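Local atomic coordinates of cobalt-precorrin-5B C(1)-methyltransferase (Archaeoglobus fulgidus, PDB entry 1SR8), a protein that probably catalyses the S-adenosylmethionine-dependent methylation of C-1 in cobalt-precorrin-5B, giving cobalt-precorrin-6A on the anaerobic route to cobalamin. Residues Asp4-Tyr9 and Thr215-Trp220; Ser27-Leu32 and Val74-Glu79; Gly94-Asp99 and Glu191-Lys196; Glu199-Ile204 and Phe233-His238. All blocks are in the same frame, centred on the assembly; numbering follows the deposited sequence.

Interaction 1 (Asp4-Tyr9 and Thr215-Trp220); sequences DPIELY and TGRKAW
Arg217 and Trp220 both set CG anti to their own backbone N (chi1 -177° in each) as they leave the first turn of helix 217-226 to meet Ile6, Glu7 and Leu8. Arg217 then bends at chi2 (62°), which lays its guanidinium over one face of the indole, with Trp220 CZ3 3.4 Å from the guanidinium plane and over its centre. From there NH1 donates to Ile6 O at 3.0 Å, nearly straight at 171°. The oxygen lies in the guanidinium plane, yet the nitrogen stands well above the plane of the carbonyl. A water adds a second link, accepting from Arg217 NH2 and donating to Ile6 O at 3.3 Å. At the indole edge, Glu7 O lies 3.3 Å from Trp220 CZ2, and the Leu8 CD2 methyl touches Trp220 CH2 at 3.8 Å.

The loop carrying these carbonyls is shaped by Asp4, whose OD2 accepts from Ile6 N in an Asx turn and from Glu7 N at 2.7 Å, the latter on its anti lone pair. Beyond the pair, the Glu7 carboxylate accepts from Val234 N. With an alanine at Arg217, Ile6 O would probably lose its direct donor, the water its NH2 partner, and Trp220 the guanidinium packed on one face. In chemical terms, the N-terminal loop is held to the parallel-sheet region in part by a cation that spends one N-H of NH1 on a neutral carbonyl and one of NH2 on a water, while its flat face rests on an aromatic ring.

Interaction 2 (Ser27-Leu32 and Val74-Glu79); sequences SGLYIL and VDVEVE
Gly28 and Val74 mark the closest backbone approach, 6.6 Å between CA atoms, where the turn leaving helix 21-26 for strand 30-33 passes the start of strand 76-83. The contact joins the edge strand 30-33 of a three-stranded antiparallel sheet to the start of 76-83, an inner strand of the six-stranded mixed sheet, through their lead-in loops; no direct hydrogen bond crosses it. Ser27 shapes the turn: its OG accepts from Leu29 N at 3.1 Å, an ST turn, and also bonds to Lys24 O in the preceding helix. Gly28 follows with positive phi (77°), and a CB there would point toward Val74 and come tightly against its CG1, two separate reasons that glycine suits the position.

Both valines hold CG1 anti to the backbone N, but the methyl serves different partners. In Val74 (chi1 -176°) it presses on the backbone, with CG1 3.4 Å from Ser27 O. In Val76 the same branch turns to an apolar partner, Leu29, whose chi1 of -68° places CG anti to its carbonyl carbon and lets CD1 extend across the gap. Leu29 CD1 and Val76 CG1 meet tip to tip at 3.9 Å. Phe189, on strand 189-190, touches Leu29, Val74 and Val76 alike, so all three aliphatic groups share one aromatic neighbour. Polar continuity comes from solvent, since a single water spans the two backbones, donating one hydrogen to Ser27 O at 2.7 Å and the other to Asp75 O at 2.9 Å.

Interaction 3 (Gly94-Asp99 and Glu191-Lys196); sequences GDHEFD and EPWCKK
Trp193 O accepts from Glu97 N at 2.8 Å, with an N-H...O angle of 158° and the nitrogen standing above the carbonyl plane. The same oxygen lies over one face of the His96 imidazole, offset toward its rim, and 3.2 Å from Glu97 CG, so the loop wraps this carbonyl. His96 holds CG anti to its backbone N (chi1 -170°), placing the ring against the 191-193 backbone: CD2 comes to 3.3 Å from Glu191 O, and Trp193 CB sits over the imidazole in a CH-pi contact, 4.2 Å from its centroid. The two ring systems themselves meet obliquely. The ring is further fixed by ND1, which accepts from Phe98 N at 2.9 Å, only 2° out of the imidazole plane. A leucine at His96 would probably leave Phe98 N without its ND1 acceptor and the 96-98 backbone less firmly fixed.

Nearby, Asp95 CB packs against Pro192 CB, while Cys194 CB lies 4.0 Å from Glu97 CB. Among the exposed side chains, one water accepts from both Lys195 N and Lys195 NZ and gives a weak bond to Glu97 OE1. Asp95 OD2 accepts from Arg39 N, tying the loop to strand 36-42 as well. Pro192 centres an inverse gamma turn and Cys194 takes the N-cap of helix 195-204, so the site is a strand-to-helix connection covered by the loop between strands 86-90 and 105-111.

Interaction 4 (Glu199-Ile204 and Phe233-His238); sequences ETKLKI and FVFGVH
Lys201 leads the polar part of this contact: its NZ donates to Val234 O at 2.8 Å, and the nitrogen lies in the carbonyl plane at a C=O...N angle of 149°. The ammonium also forms salt bridges with Glu191 and Glu7, so three oxygens grip it within a buried setting. Its CG is anti to the backbone N (chi1 -163°), carrying the chain straight out from helix 195-204, and a bend at chi3 (-69°) then steers the end to the carbonyl.

The aliphatic shaft supplies the CH-pi part. Lys201 CD stands over one face of the Phe235 ring, 4.2 Å from the centroid, and CG comes to 3.7 Å from Phe235 CZ, the two side chains running antiparallel alongside. The ammonium is 6.0 Å from that centroid, at most a weak cation-pi attraction.

Purely apolar contacts complete the interface. Ile204 CG2 meets Phe233 CE1 at 4.0 Å, the side chains crossing at a slant, and Leu202 CB touches Phe235 CE1 more loosely, at 4.5 Å.

Beyond Phe235 the chain reverses through a type II' turn with Gly236 at positive phi, ending at His238, an N-cap.

The chemistry implies a divided lysine: phenylalanines shelter its methylenes, while its bond to the carbonyl ties helix 195-204 to edge strand 231-234, Glu7 brings in the N-terminal loop, and Glu191 probably serves to offset the charge.

Overall arrangement
Interactions 1 and 4 are buried, interaction 2 is partly buried, and interaction 3 lies at the surface, its exposed Glu97 and Lys195 contrasting with the buried side chains of 4. Interactions 1 and 4 lie about 11 Å apart between centres and serve consecutive elements, helix 217-226 and strand 231-234; Glu7 of the first reaches both segments of the fourth. Interactions 3 and 4 share helix 195-204, one at its start and the other at its end, with Glu191 and Lys201 paired between them. Interaction 1 sets a cation on an indole face, and buried charge joins Glu7 to Lys201, whereas 2 depends on aliphatic tips and a bridging water, and 3 on backbone and imidazole bonds. Ile31, in the 27-32 segment, packs on Glu191 and Pro192.

Interaction 1 (Asp4-Tyr9 and Thr215-Trp220)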
# COMPACT_ATOMS: atom_id res chain seq x y z
N ASP A 4 5.35 6.71 -13.16
CA ASP A 4 5.02 6.48 -11.76
C ASP A 4 5.98 5.39 -11.28
O ASP A 4 6.08 4.34 -11.90
CB ASP A 4 3.60 5.99 -11.61
CG ASP A 4 3.21 5.84 -10.17
OD1 ASP A 4 2.92 6.87 -9.53
OD2 ASP A 4 3.20 4.69 -9.68
N PRO A 5 6.69 5.63 -10.15
CA PRO A 5 7.63 4.62 -9.65
C PRO A 5 7.03 3.31 -9.14
O PRO A 5 7.74 2.32 -8.99
CB PRO A 5 8.39 5.37 -8.56
CG PRO A 5 7.37 6.31 -8.04
CD PRO A 5 6.70 6.82 -9.30
N ILE A 6 5.73 3.29 -8.89
CA ILE A 6 5.08 2.08 -8.39
C ILE A 6 4.27 1.35 -9.45
O ILE A 6 4.53 0.17 -9.73
CB ILE A 6 4.16 2.40 -7.19
CG1 ILE A 6 4.98 2.98 -6.05
CG2 ILE A 6 3.44 1.14 -6.72
CD1 ILE A 6 4.13 3.54 -4.95
N GLU A 7 3.30 2.04 -10.05
CA GLU A 7 2.47 1.39 -11.06
C GLU A 7 3.08 1.45 -12.45
O GLU A 7 2.57 0.82 -13.37
CB GLU A 7 1.08 1.99 -11.06
CG GLU A 7 0.05 0.99 -11.53
CD GLU A 7 -1.35 1.38 -11.16
OE1 GLU A 7 -1.59 1.83 -10.02
OE2 GLU A 7 -2.24 1.22 -12.02
N LEU A 8 4.15 2.22 -12.61
CA LEU A 8 4.89 2.30 -13.87
C LEU A 8 4.26 2.91 -15.14
O LEU A 8 4.82 2.78 -16.23
CB LEU A 8 5.43 0.91 -14.21
CG LEU A 8 6.77 0.50 -13.58
CD1 LEU A 8 6.93 1.04 -12.18
CD2 LEU A 8 6.87 -1.00 -13.60
N TYR A 9 3.11 3.55 -15.02
CA TYR A 9 2.51 4.17 -16.20
C TYR A 9 3.15 5.54 -16.38
O TYR A 9 3.86 6.03 -15.49
CB TYR A 9 0.99 4.30 -16.04
CG TYR A 9 0.56 4.87 -14.70
CD1 TYR A 9 0.89 6.17 -14.32
CD2 TYR A 9 -0.19 4.09 -13.81
CE1 TYR A 9 0.50 6.69 -13.09
CE2 TYR A 9 -0.58 4.60 -12.57
CZ TYR A 9 -0.23 5.90 -12.22
OH TYR A 9 -0.62 6.40 -11.00
N THR A 215 -7.21 -6.04 -10.19
CA THR A 215 -7.83 -5.76 -8.89
C THR A 215 -6.87 -5.32 -7.77
O THR A 215 -7.28 -4.65 -6.83
CB THR A 215 -8.63 -6.99 -8.38
OG1 THR A 215 -7.79 -8.15 -8.39
CG2 THR A 215 -9.83 -7.23 -9.25
N GLY A 216 -5.61 -5.71 -7.88
CA GLY A 216 -4.65 -5.33 -6.86
C GLY A 216 -3.24 -5.55 -7.34
O GLY A 216 -3.02 -5.90 -8.50
N ARG A 217 -2.27 -5.35 -6.44
CA ARG A 217 -0.87 -5.52 -6.80
C ARG A 217 -0.51 -6.93 -7.27
O ARG A 217 0.26 -7.08 -8.21
CB ARG A 217 0.02 -5.13 -5.61
CG ARG A 217 1.52 -5.18 -5.88
CD ARG A 217 1.95 -4.20 -6.98
NE ARG A 217 3.40 -4.10 -7.05
CZ ARG A 217 4.04 -3.10 -7.65
NH1 ARG A 217 3.36 -2.13 -8.24
NH2 ARG A 217 5.37 -3.05 -7.62
N LYS A 218 -1.05 -7.96 -6.63
CA LYS A 218 -0.72 -9.32 -7.05
C LYS A 218 -1.22 -9.57 -8.46
O LYS A 218 -0.51 -10.18 -9.27
CB LYS A 218 -1.32 -10.35 -6.09
CG LYS A 218 -0.88 -10.12 -4.64
CD LYS A 218 -1.32 -11.23 -3.68
CE LYS A 218 -1.57 -10.69 -2.26
NZ LYS A 218 -0.37 -10.02 -1.65
N ALA A 219 -2.42 -9.08 -8.75
CA ALA A 219 -3.04 -9.21 -10.08
C ALA A 219 -2.20 -8.48 -11.11
O ALA A 219 -1.97 -8.96 -12.22
CB ALA A 219 -4.44 -8.64 -10.06
N TRP A 220 -1.74 -7.29 -10.72
CA TRP A 220 -0.92 -6.43 -11.56
C TRP A 220 0.37 -7.15 -11.93
O TRP A 220 0.81 -7.10 -13.07
CB TRP A 220 -0.61 -5.15 -10.79
CG TRP A 220 0.18 -4.11 -11.53
CD1 TRP A 220 -0.32 -3.12 -12.33
CD2 TRP A 220 1.60 -3.91 -11.49
NE1 TRP A 220 0.70 -2.31 -12.78
CE2 TRP A 220 1.89 -2.78 -12.28
CE3 TRP A 220 2.65 -4.59 -10.85
CZ2 TRP A 220 3.19 -2.30 -12.45
CZ3 TRP A 220 3.95 -4.11 -11.02
CH2 TRP A 220 4.21 -2.97 -11.82
O HOH W 1 7.32 -0.90 -8.42

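Interaction 2 (Ser27-Leu32 and Val74-Glu79)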
# COMPACT_ATOMS: atom_id res chain seq x y z
N SER A 27 8.74 10.37 -5.65
CA SER A 27 8.67 10.03 -4.23
C SER A 27 7.66 8.94 -3.90
O SER A 27 7.63 8.41 -2.78
CB SER A 27 8.35 11.28 -3.41
OG SER A 27 6.96 11.61 -3.47
N GLY A 28 6.82 8.59 -4.87
CA GLY A 28 5.80 7.58 -4.64
C GLY A 28 4.64 8.14 -3.84
O GLY A 28 3.59 7.51 -3.71
N LEU A 29 4.81 9.34 -3.30
CA LEU A 29 3.76 9.95 -2.49
C LEU A 29 2.75 10.82 -3.26
O LEU A 29 1.73 11.23 -2.71
CB LEU A 29 4.40 10.75 -1.34
CG LEU A 29 5.10 9.86 -0.30
CD1 LEU A 29 6.01 10.70 0.57
CD2 LEU A 29 4.08 9.13 0.55
N TYR A 30 3.02 11.07 -4.54
CA TYR A 30 2.09 11.87 -5.33
C TYR A 30 1.73 11.28 -6.68
O TYR A 30 2.59 10.79 -7.43
CB TYR A 30 2.65 13.27 -5.56
CG TYR A 30 2.88 14.05 -4.29
CD1 TYR A 30 4.04 13.87 -3.55
CD2 TYR A 30 1.92 14.95 -3.83
CE1 TYR A 30 4.24 14.56 -2.37
CE2 TYR A 30 2.11 15.65 -2.64
CZ TYR A 30 3.27 15.44 -1.91
OH TYR A 30 3.46 16.09 -0.71
N ILE A 31 0.43 11.33 -6.98
CA ILE A 31 -0.12 10.90 -8.26
C ILE A 31 -0.56 12.20 -8.93
O ILE A 31 -1.51 12.85 -8.51
CB ILE A 31 -1.37 10.00 -8.11
CG1 ILE A 31 -1.00 8.67 -7.46
CG2 ILE A 31 -1.98 9.76 -9.47
CD1 ILE A 31 -2.18 7.72 -7.32
N LEU A 32 0.16 12.58 -9.98
CA LEU A 32 -0.15 13.79 -10.70
C LEU A 32 -1.46 13.63 -11.47
O LEU A 32 -1.71 12.59 -12.06
CB LEU A 32 1.00 14.09 -11.66
CG LEU A 32 0.88 15.16 -12.74
CD1 LEU A 32 0.67 16.53 -12.11
CD2 LEU A 32 2.15 15.14 -13.56
N VAL A 74 10.89 2.22 -3.18
CA VAL A 74 10.93 3.68 -3.02
C VAL A 74 11.04 4.04 -1.53
O VAL A 74 10.09 3.84 -0.77
CB VAL A 74 9.64 4.33 -3.60
CG1 VAL A 74 9.73 5.84 -3.51
CG2 VAL A 74 9.43 3.88 -5.04
N ASP A 75 12.19 4.56 -1.10
CA ASP A 75 12.35 4.94 0.30
C ASP A 75 11.43 6.11 0.61
O ASP A 75 11.29 7.01 -0.22
CB ASP A 75 13.79 5.33 0.61
CG ASP A 75 14.76 4.20 0.38
OD1 ASP A 75 14.38 3.03 0.57
OD2 ASP A 75 15.91 4.49 0.02
N VAL A 76 10.82 6.09 1.78
CA VAL A 76 9.91 7.17 2.16
C VAL A 76 10.28 7.77 3.50
O VAL A 76 10.65 7.06 4.43
CB VAL A 76 8.45 6.68 2.28
CG1 VAL A 76 7.54 7.84 2.66
CG2 VAL A 76 8.01 6.08 0.96
N GLU A 77 10.17 9.08 3.60
CA GLU A 77 10.49 9.76 4.84
C GLU A 77 9.18 9.89 5.63
O GLU A 77 8.17 10.36 5.11
CB GLU A 77 11.10 11.11 4.53
CG GLU A 77 11.59 11.88 5.72
CD GLU A 77 12.25 13.18 5.30
OE1 GLU A 77 13.38 13.12 4.76
OE2 GLU A 77 11.63 14.24 5.49
N VAL A 78 9.22 9.45 6.88
CA VAL A 78 8.04 9.48 7.75
C VAL A 78 8.31 10.31 9.01
O VAL A 78 9.37 10.19 9.64
CB VAL A 78 7.65 8.03 8.20
CG1 VAL A 78 6.42 8.05 9.09
CG2 VAL A 78 7.39 7.17 6.97
N GLU A 79 7.35 11.15 9.36
CA GLU A 79 7.46 11.98 10.55
C GLU A 79 7.09 11.12 11.75
O GLU A 79 6.09 10.41 11.73
CB GLU A 79 6.55 13.20 10.45
CG GLU A 79 7.07 14.25 9.48
CD GLU A 79 6.86 15.67 9.97
OE1 GLU A 79 5.71 16.16 9.91
OE2 GLU A 79 7.85 16.29 10.43
O HOH W 2 9.41 9.08 -0.88

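Interaction 3 (Gly94-Asp99 and Glu191-Lys196)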
# COMPACT_ATOMS: atom_id res chain seq x y z
N GLY A 94 -3.36 9.50 2.84
CA GLY A 94 -3.41 10.40 1.71
C GLY A 94 -4.83 10.76 1.34
O GLY A 94 -5.67 10.98 2.22
N ASP A 95 -5.14 10.81 0.05
CA ASP A 95 -6.49 11.17 -0.38
C ASP A 95 -7.47 10.02 -0.53
O ASP A 95 -8.47 10.13 -1.24
CB ASP A 95 -6.43 11.99 -1.67
CG ASP A 95 -5.86 13.37 -1.44
OD1 ASP A 95 -6.42 14.10 -0.59
OD2 ASP A 95 -4.86 13.74 -2.10
N HIS A 96 -7.19 8.91 0.14
CA HIS A 96 -8.09 7.76 0.08
C HIS A 96 -9.43 8.24 0.66
O HIS A 96 -9.48 8.68 1.80
CB HIS A 96 -7.52 6.63 0.93
CG HIS A 96 -8.24 5.33 0.77
ND1 HIS A 96 -9.56 5.16 1.11
CD2 HIS A 96 -7.81 4.13 0.31
CE1 HIS A 96 -9.92 3.91 0.87
NE2 HIS A 96 -8.87 3.27 0.38
N GLU A 97 -10.50 8.17 -0.13
CA GLU A 97 -11.80 8.63 0.34
C GLU A 97 -12.17 8.11 1.72
O GLU A 97 -12.96 8.72 2.42
CB GLU A 97 -12.90 8.27 -0.66
CG GLU A 97 -13.26 6.81 -0.67
CD GLU A 97 -14.26 6.48 -1.75
OE1 GLU A 97 -15.33 7.13 -1.78
OE2 GLU A 97 -13.98 5.57 -2.56
N PHE A 98 -11.62 6.95 2.09
CA PHE A 98 -11.87 6.39 3.42
C PHE A 98 -11.17 5.08 3.75
O PHE A 98 -11.57 4.01 3.32
CB PHE A 98 -13.36 6.19 3.69
CG PHE A 98 -13.63 5.64 5.05
CD1 PHE A 98 -13.27 6.36 6.19
CD2 PHE A 98 -14.16 4.36 5.21
CE1 PHE A 98 -13.42 5.82 7.47
CE2 PHE A 98 -14.32 3.80 6.48
CZ PHE A 98 -13.95 4.53 7.61
N ASP A 99 -10.12 5.19 4.56
CA ASP A 99 -9.33 4.06 5.00
C ASP A 99 -9.58 3.95 6.51
O ASP A 99 -9.17 4.82 7.27
CB ASP A 99 -7.86 4.35 4.72
CG ASP A 99 -6.95 3.22 5.11
OD1 ASP A 99 -7.36 2.33 5.88
OD2 ASP A 99 -5.79 3.23 4.65
N GLU A 191 -2.93 3.38 -1.94
CA GLU A 191 -3.48 3.98 -3.15
C GLU A 191 -4.69 4.82 -2.71
O GLU A 191 -5.60 4.29 -2.07
CB GLU A 191 -3.92 2.88 -4.12
CG GLU A 191 -4.35 3.38 -5.49
CD GLU A 191 -3.19 3.87 -6.36
OE1 GLU A 191 -2.07 4.05 -5.84
OE2 GLU A 191 -3.41 4.09 -7.57
N PRO A 192 -4.71 6.13 -3.04
CA PRO A 192 -5.78 7.07 -2.68
C PRO A 192 -7.10 6.91 -3.43
O PRO A 192 -7.52 7.79 -4.18
CB PRO A 192 -5.15 8.42 -2.91
CG PRO A 192 -4.32 8.16 -4.13
CD PRO A 192 -3.67 6.82 -3.84
N TRP A 193 -7.77 5.79 -3.19
CA TRP A 193 -9.03 5.50 -3.84
C TRP A 193 -10.16 6.47 -3.56
O TRP A 193 -10.62 6.60 -2.43
CB TRP A 193 -9.46 4.08 -3.51
CG TRP A 193 -8.64 3.06 -4.25
CD1 TRP A 193 -7.91 2.04 -3.72
CD2 TRP A 193 -8.46 2.99 -5.67
NE1 TRP A 193 -7.28 1.34 -4.72
CE2 TRP A 193 -7.60 1.90 -5.93
CE3 TRP A 193 -8.94 3.75 -6.76
CZ2 TRP A 193 -7.21 1.55 -7.23
CZ3 TRP A 193 -8.55 3.40 -8.05
CH2 TRP A 193 -7.69 2.31 -8.28
N CYS A 194 -10.59 7.15 -4.62
CA CYS A 194 -11.68 8.11 -4.63
C CYS A 194 -12.10 8.26 -6.10
O CYS A 194 -11.50 7.64 -6.98
CB CYS A 194 -11.22 9.46 -4.06
SG CYS A 194 -9.72 10.14 -4.80
N LYS A 195 -13.12 9.06 -6.38
CA LYS A 195 -13.57 9.23 -7.75
C LYS A 195 -12.50 9.90 -8.60
O LYS A 195 -12.25 9.49 -9.73
CB LYS A 195 -14.85 10.06 -7.80
CG LYS A 195 -15.96 9.51 -6.92
CD LYS A 195 -17.19 10.41 -6.95
CE LYS A 195 -17.93 10.36 -5.62
NZ LYS A 195 -17.07 10.89 -4.51
N LYS A 196 -11.88 10.94 -8.05
CA LYS A 196 -10.84 11.66 -8.76
C LYS A 196 -9.74 10.71 -9.25
O LYS A 196 -9.29 10.82 -10.39
CB LYS A 196 -10.23 12.73 -7.85
CG LYS A 196 -9.03 13.47 -8.44
CD LYS A 196 -9.41 14.36 -9.62
CE LYS A 196 -8.23 15.23 -10.08
NZ LYS A 196 -8.65 16.16 -11.18
O HOH W 3 -14.69 9.71 -3.81

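Interaction 4 (Glu199-Ile204 and Phe233-His238)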
# COMPACT_ATOMS: atom_id res chain seq x y z
N GLU A 199 -10.99 8.45 -12.16
CA GLU A 199 -11.09 9.20 -13.42
C GLU A 199 -9.72 9.53 -13.97
O GLU A 199 -9.50 9.48 -15.19
CB GLU A 199 -11.85 10.51 -13.21
CG GLU A 199 -13.17 10.36 -12.51
CD GLU A 199 -13.92 11.67 -12.41
OE1 GLU A 199 -13.25 12.72 -12.17
OE2 GLU A 199 -15.16 11.66 -12.56
N THR A 200 -8.82 9.89 -13.07
CA THR A 200 -7.45 10.23 -13.44
C THR A 200 -6.73 9.02 -14.04
O THR A 200 -6.09 9.11 -15.09
CB THR A 200 -6.64 10.71 -12.21
OG1 THR A 200 -7.29 11.82 -11.60
CG2 THR A 200 -5.22 11.11 -12.61
N LYS A 201 -6.84 7.87 -13.38
CA LYS A 201 -6.17 6.68 -13.86
C LYS A 201 -6.73 6.20 -15.20
O LYS A 201 -6.01 5.60 -15.99
CB LYS A 201 -6.23 5.56 -12.82
CG LYS A 201 -5.20 4.46 -13.09
CD LYS A 201 -5.13 3.42 -11.98
CE LYS A 201 -4.53 3.98 -10.70
NZ LYS A 201 -4.38 2.91 -9.67
N LEU A 202 -8.01 6.46 -15.45
CA LEU A 202 -8.62 6.06 -16.72
C LEU A 202 -8.00 6.90 -17.83
O LEU A 202 -7.66 6.39 -18.89
CB LEU A 202 -10.14 6.27 -16.69
CG LEU A 202 -10.87 6.16 -18.04
CD1 LEU A 202 -10.58 4.81 -18.69
CD2 LEU A 202 -12.36 6.33 -17.82
N LYS A 203 -7.84 8.20 -17.57
CA LYS A 203 -7.24 9.11 -18.53
C LYS A 203 -5.79 8.73 -18.78
O LYS A 203 -5.30 8.83 -19.91
CB LYS A 203 -7.31 10.54 -18.02
CG LYS A 203 -8.72 11.08 -17.86
CD LYS A 203 -8.69 12.52 -17.41
CE LYS A 203 -10.10 13.09 -17.26
NZ LYS A 203 -10.05 14.51 -16.79
N ILE A 204 -5.09 8.31 -17.73
CA ILE A 204 -3.70 7.90 -17.86
C ILE A 204 -3.64 6.66 -18.74
O ILE A 204 -2.73 6.50 -19.56
CB ILE A 204 -3.08 7.56 -16.49
CG1 ILE A 204 -3.01 8.83 -15.63
CG2 ILE A 204 -1.69 6.96 -16.68
CD1 ILE A 204 -2.44 8.62 -14.23
N PHE A 233 -2.67 -1.82 -15.03
CA PHE A 233 -3.26 -0.80 -14.17
C PHE A 233 -4.05 -1.45 -13.05
O PHE A 233 -4.59 -2.54 -13.22
CB PHE A 233 -4.22 0.09 -14.97
CG PHE A 233 -3.51 1.04 -15.90
CD1 PHE A 233 -2.93 2.20 -15.41
CD2 PHE A 233 -3.38 0.75 -17.26
CE1 PHE A 233 -2.22 3.06 -16.24
CE2 PHE A 233 -2.67 1.60 -18.10
CZ PHE A 233 -2.09 2.75 -17.60
N VAL A 234 -4.10 -0.79 -11.90
CA VAL A 234 -4.86 -1.31 -10.78
C VAL A 234 -6.09 -0.43 -10.64
O VAL A 234 -5.98 0.77 -10.40
CB VAL A 234 -4.07 -1.25 -9.47
CG1 VAL A 234 -4.97 -1.68 -8.32
CG2 VAL A 234 -2.85 -2.14 -9.55
N PHE A 235 -7.26 -1.03 -10.81
CA PHE A 235 -8.50 -0.29 -10.69
C PHE A 235 -9.35 -0.84 -9.55
O PHE A 235 -10.48 -0.37 -9.34
CB PHE A 235 -9.28 -0.35 -12.02
CG PHE A 235 -8.86 0.70 -13.00
CD1 PHE A 235 -9.50 1.93 -13.03
CD2 PHE A 235 -7.78 0.48 -13.86
CE1 PHE A 235 -9.07 2.94 -13.90
CE2 PHE A 235 -7.34 1.48 -14.73
CZ PHE A 235 -7.99 2.71 -14.75
N GLY A 236 -8.82 -1.81 -8.82
CA GLY A 236 -9.56 -2.39 -7.72
C GLY A 236 -10.93 -2.90 -8.15
O GLY A 236 -11.05 -3.72 -9.06
N VAL A 237 -11.98 -2.41 -7.50
CA VAL A 237 -13.32 -2.85 -7.85
C VAL A 237 -13.98 -1.90 -8.84
O VAL A 237 -15.11 -2.12 -9.27
CB VAL A 237 -14.21 -2.96 -6.59
CG1 VAL A 237 -13.55 -3.90 -5.58
CG2 VAL A 237 -14.43 -1.57 -5.99
N HIS A 238 -13.25 -0.85 -9.21
CA HIS A 238 -13.74 0.17 -10.14
C HIS A 238 -13.46 -0.24 -11.59
O HIS A 238 -12.92 0.54 -12.37
CB HIS A 238 -13.05 1.50 -9.83
CG HIS A 238 -13.02 1.83 -8.37
ND1 HIS A 238 -14.14 2.25 -7.68
CD2 HIS A 238 -12.02 1.77 -7.47
CE1 HIS A 238 -13.82 2.42 -6.41
NE2 HIS A 238 -12.54 2.14 -6.25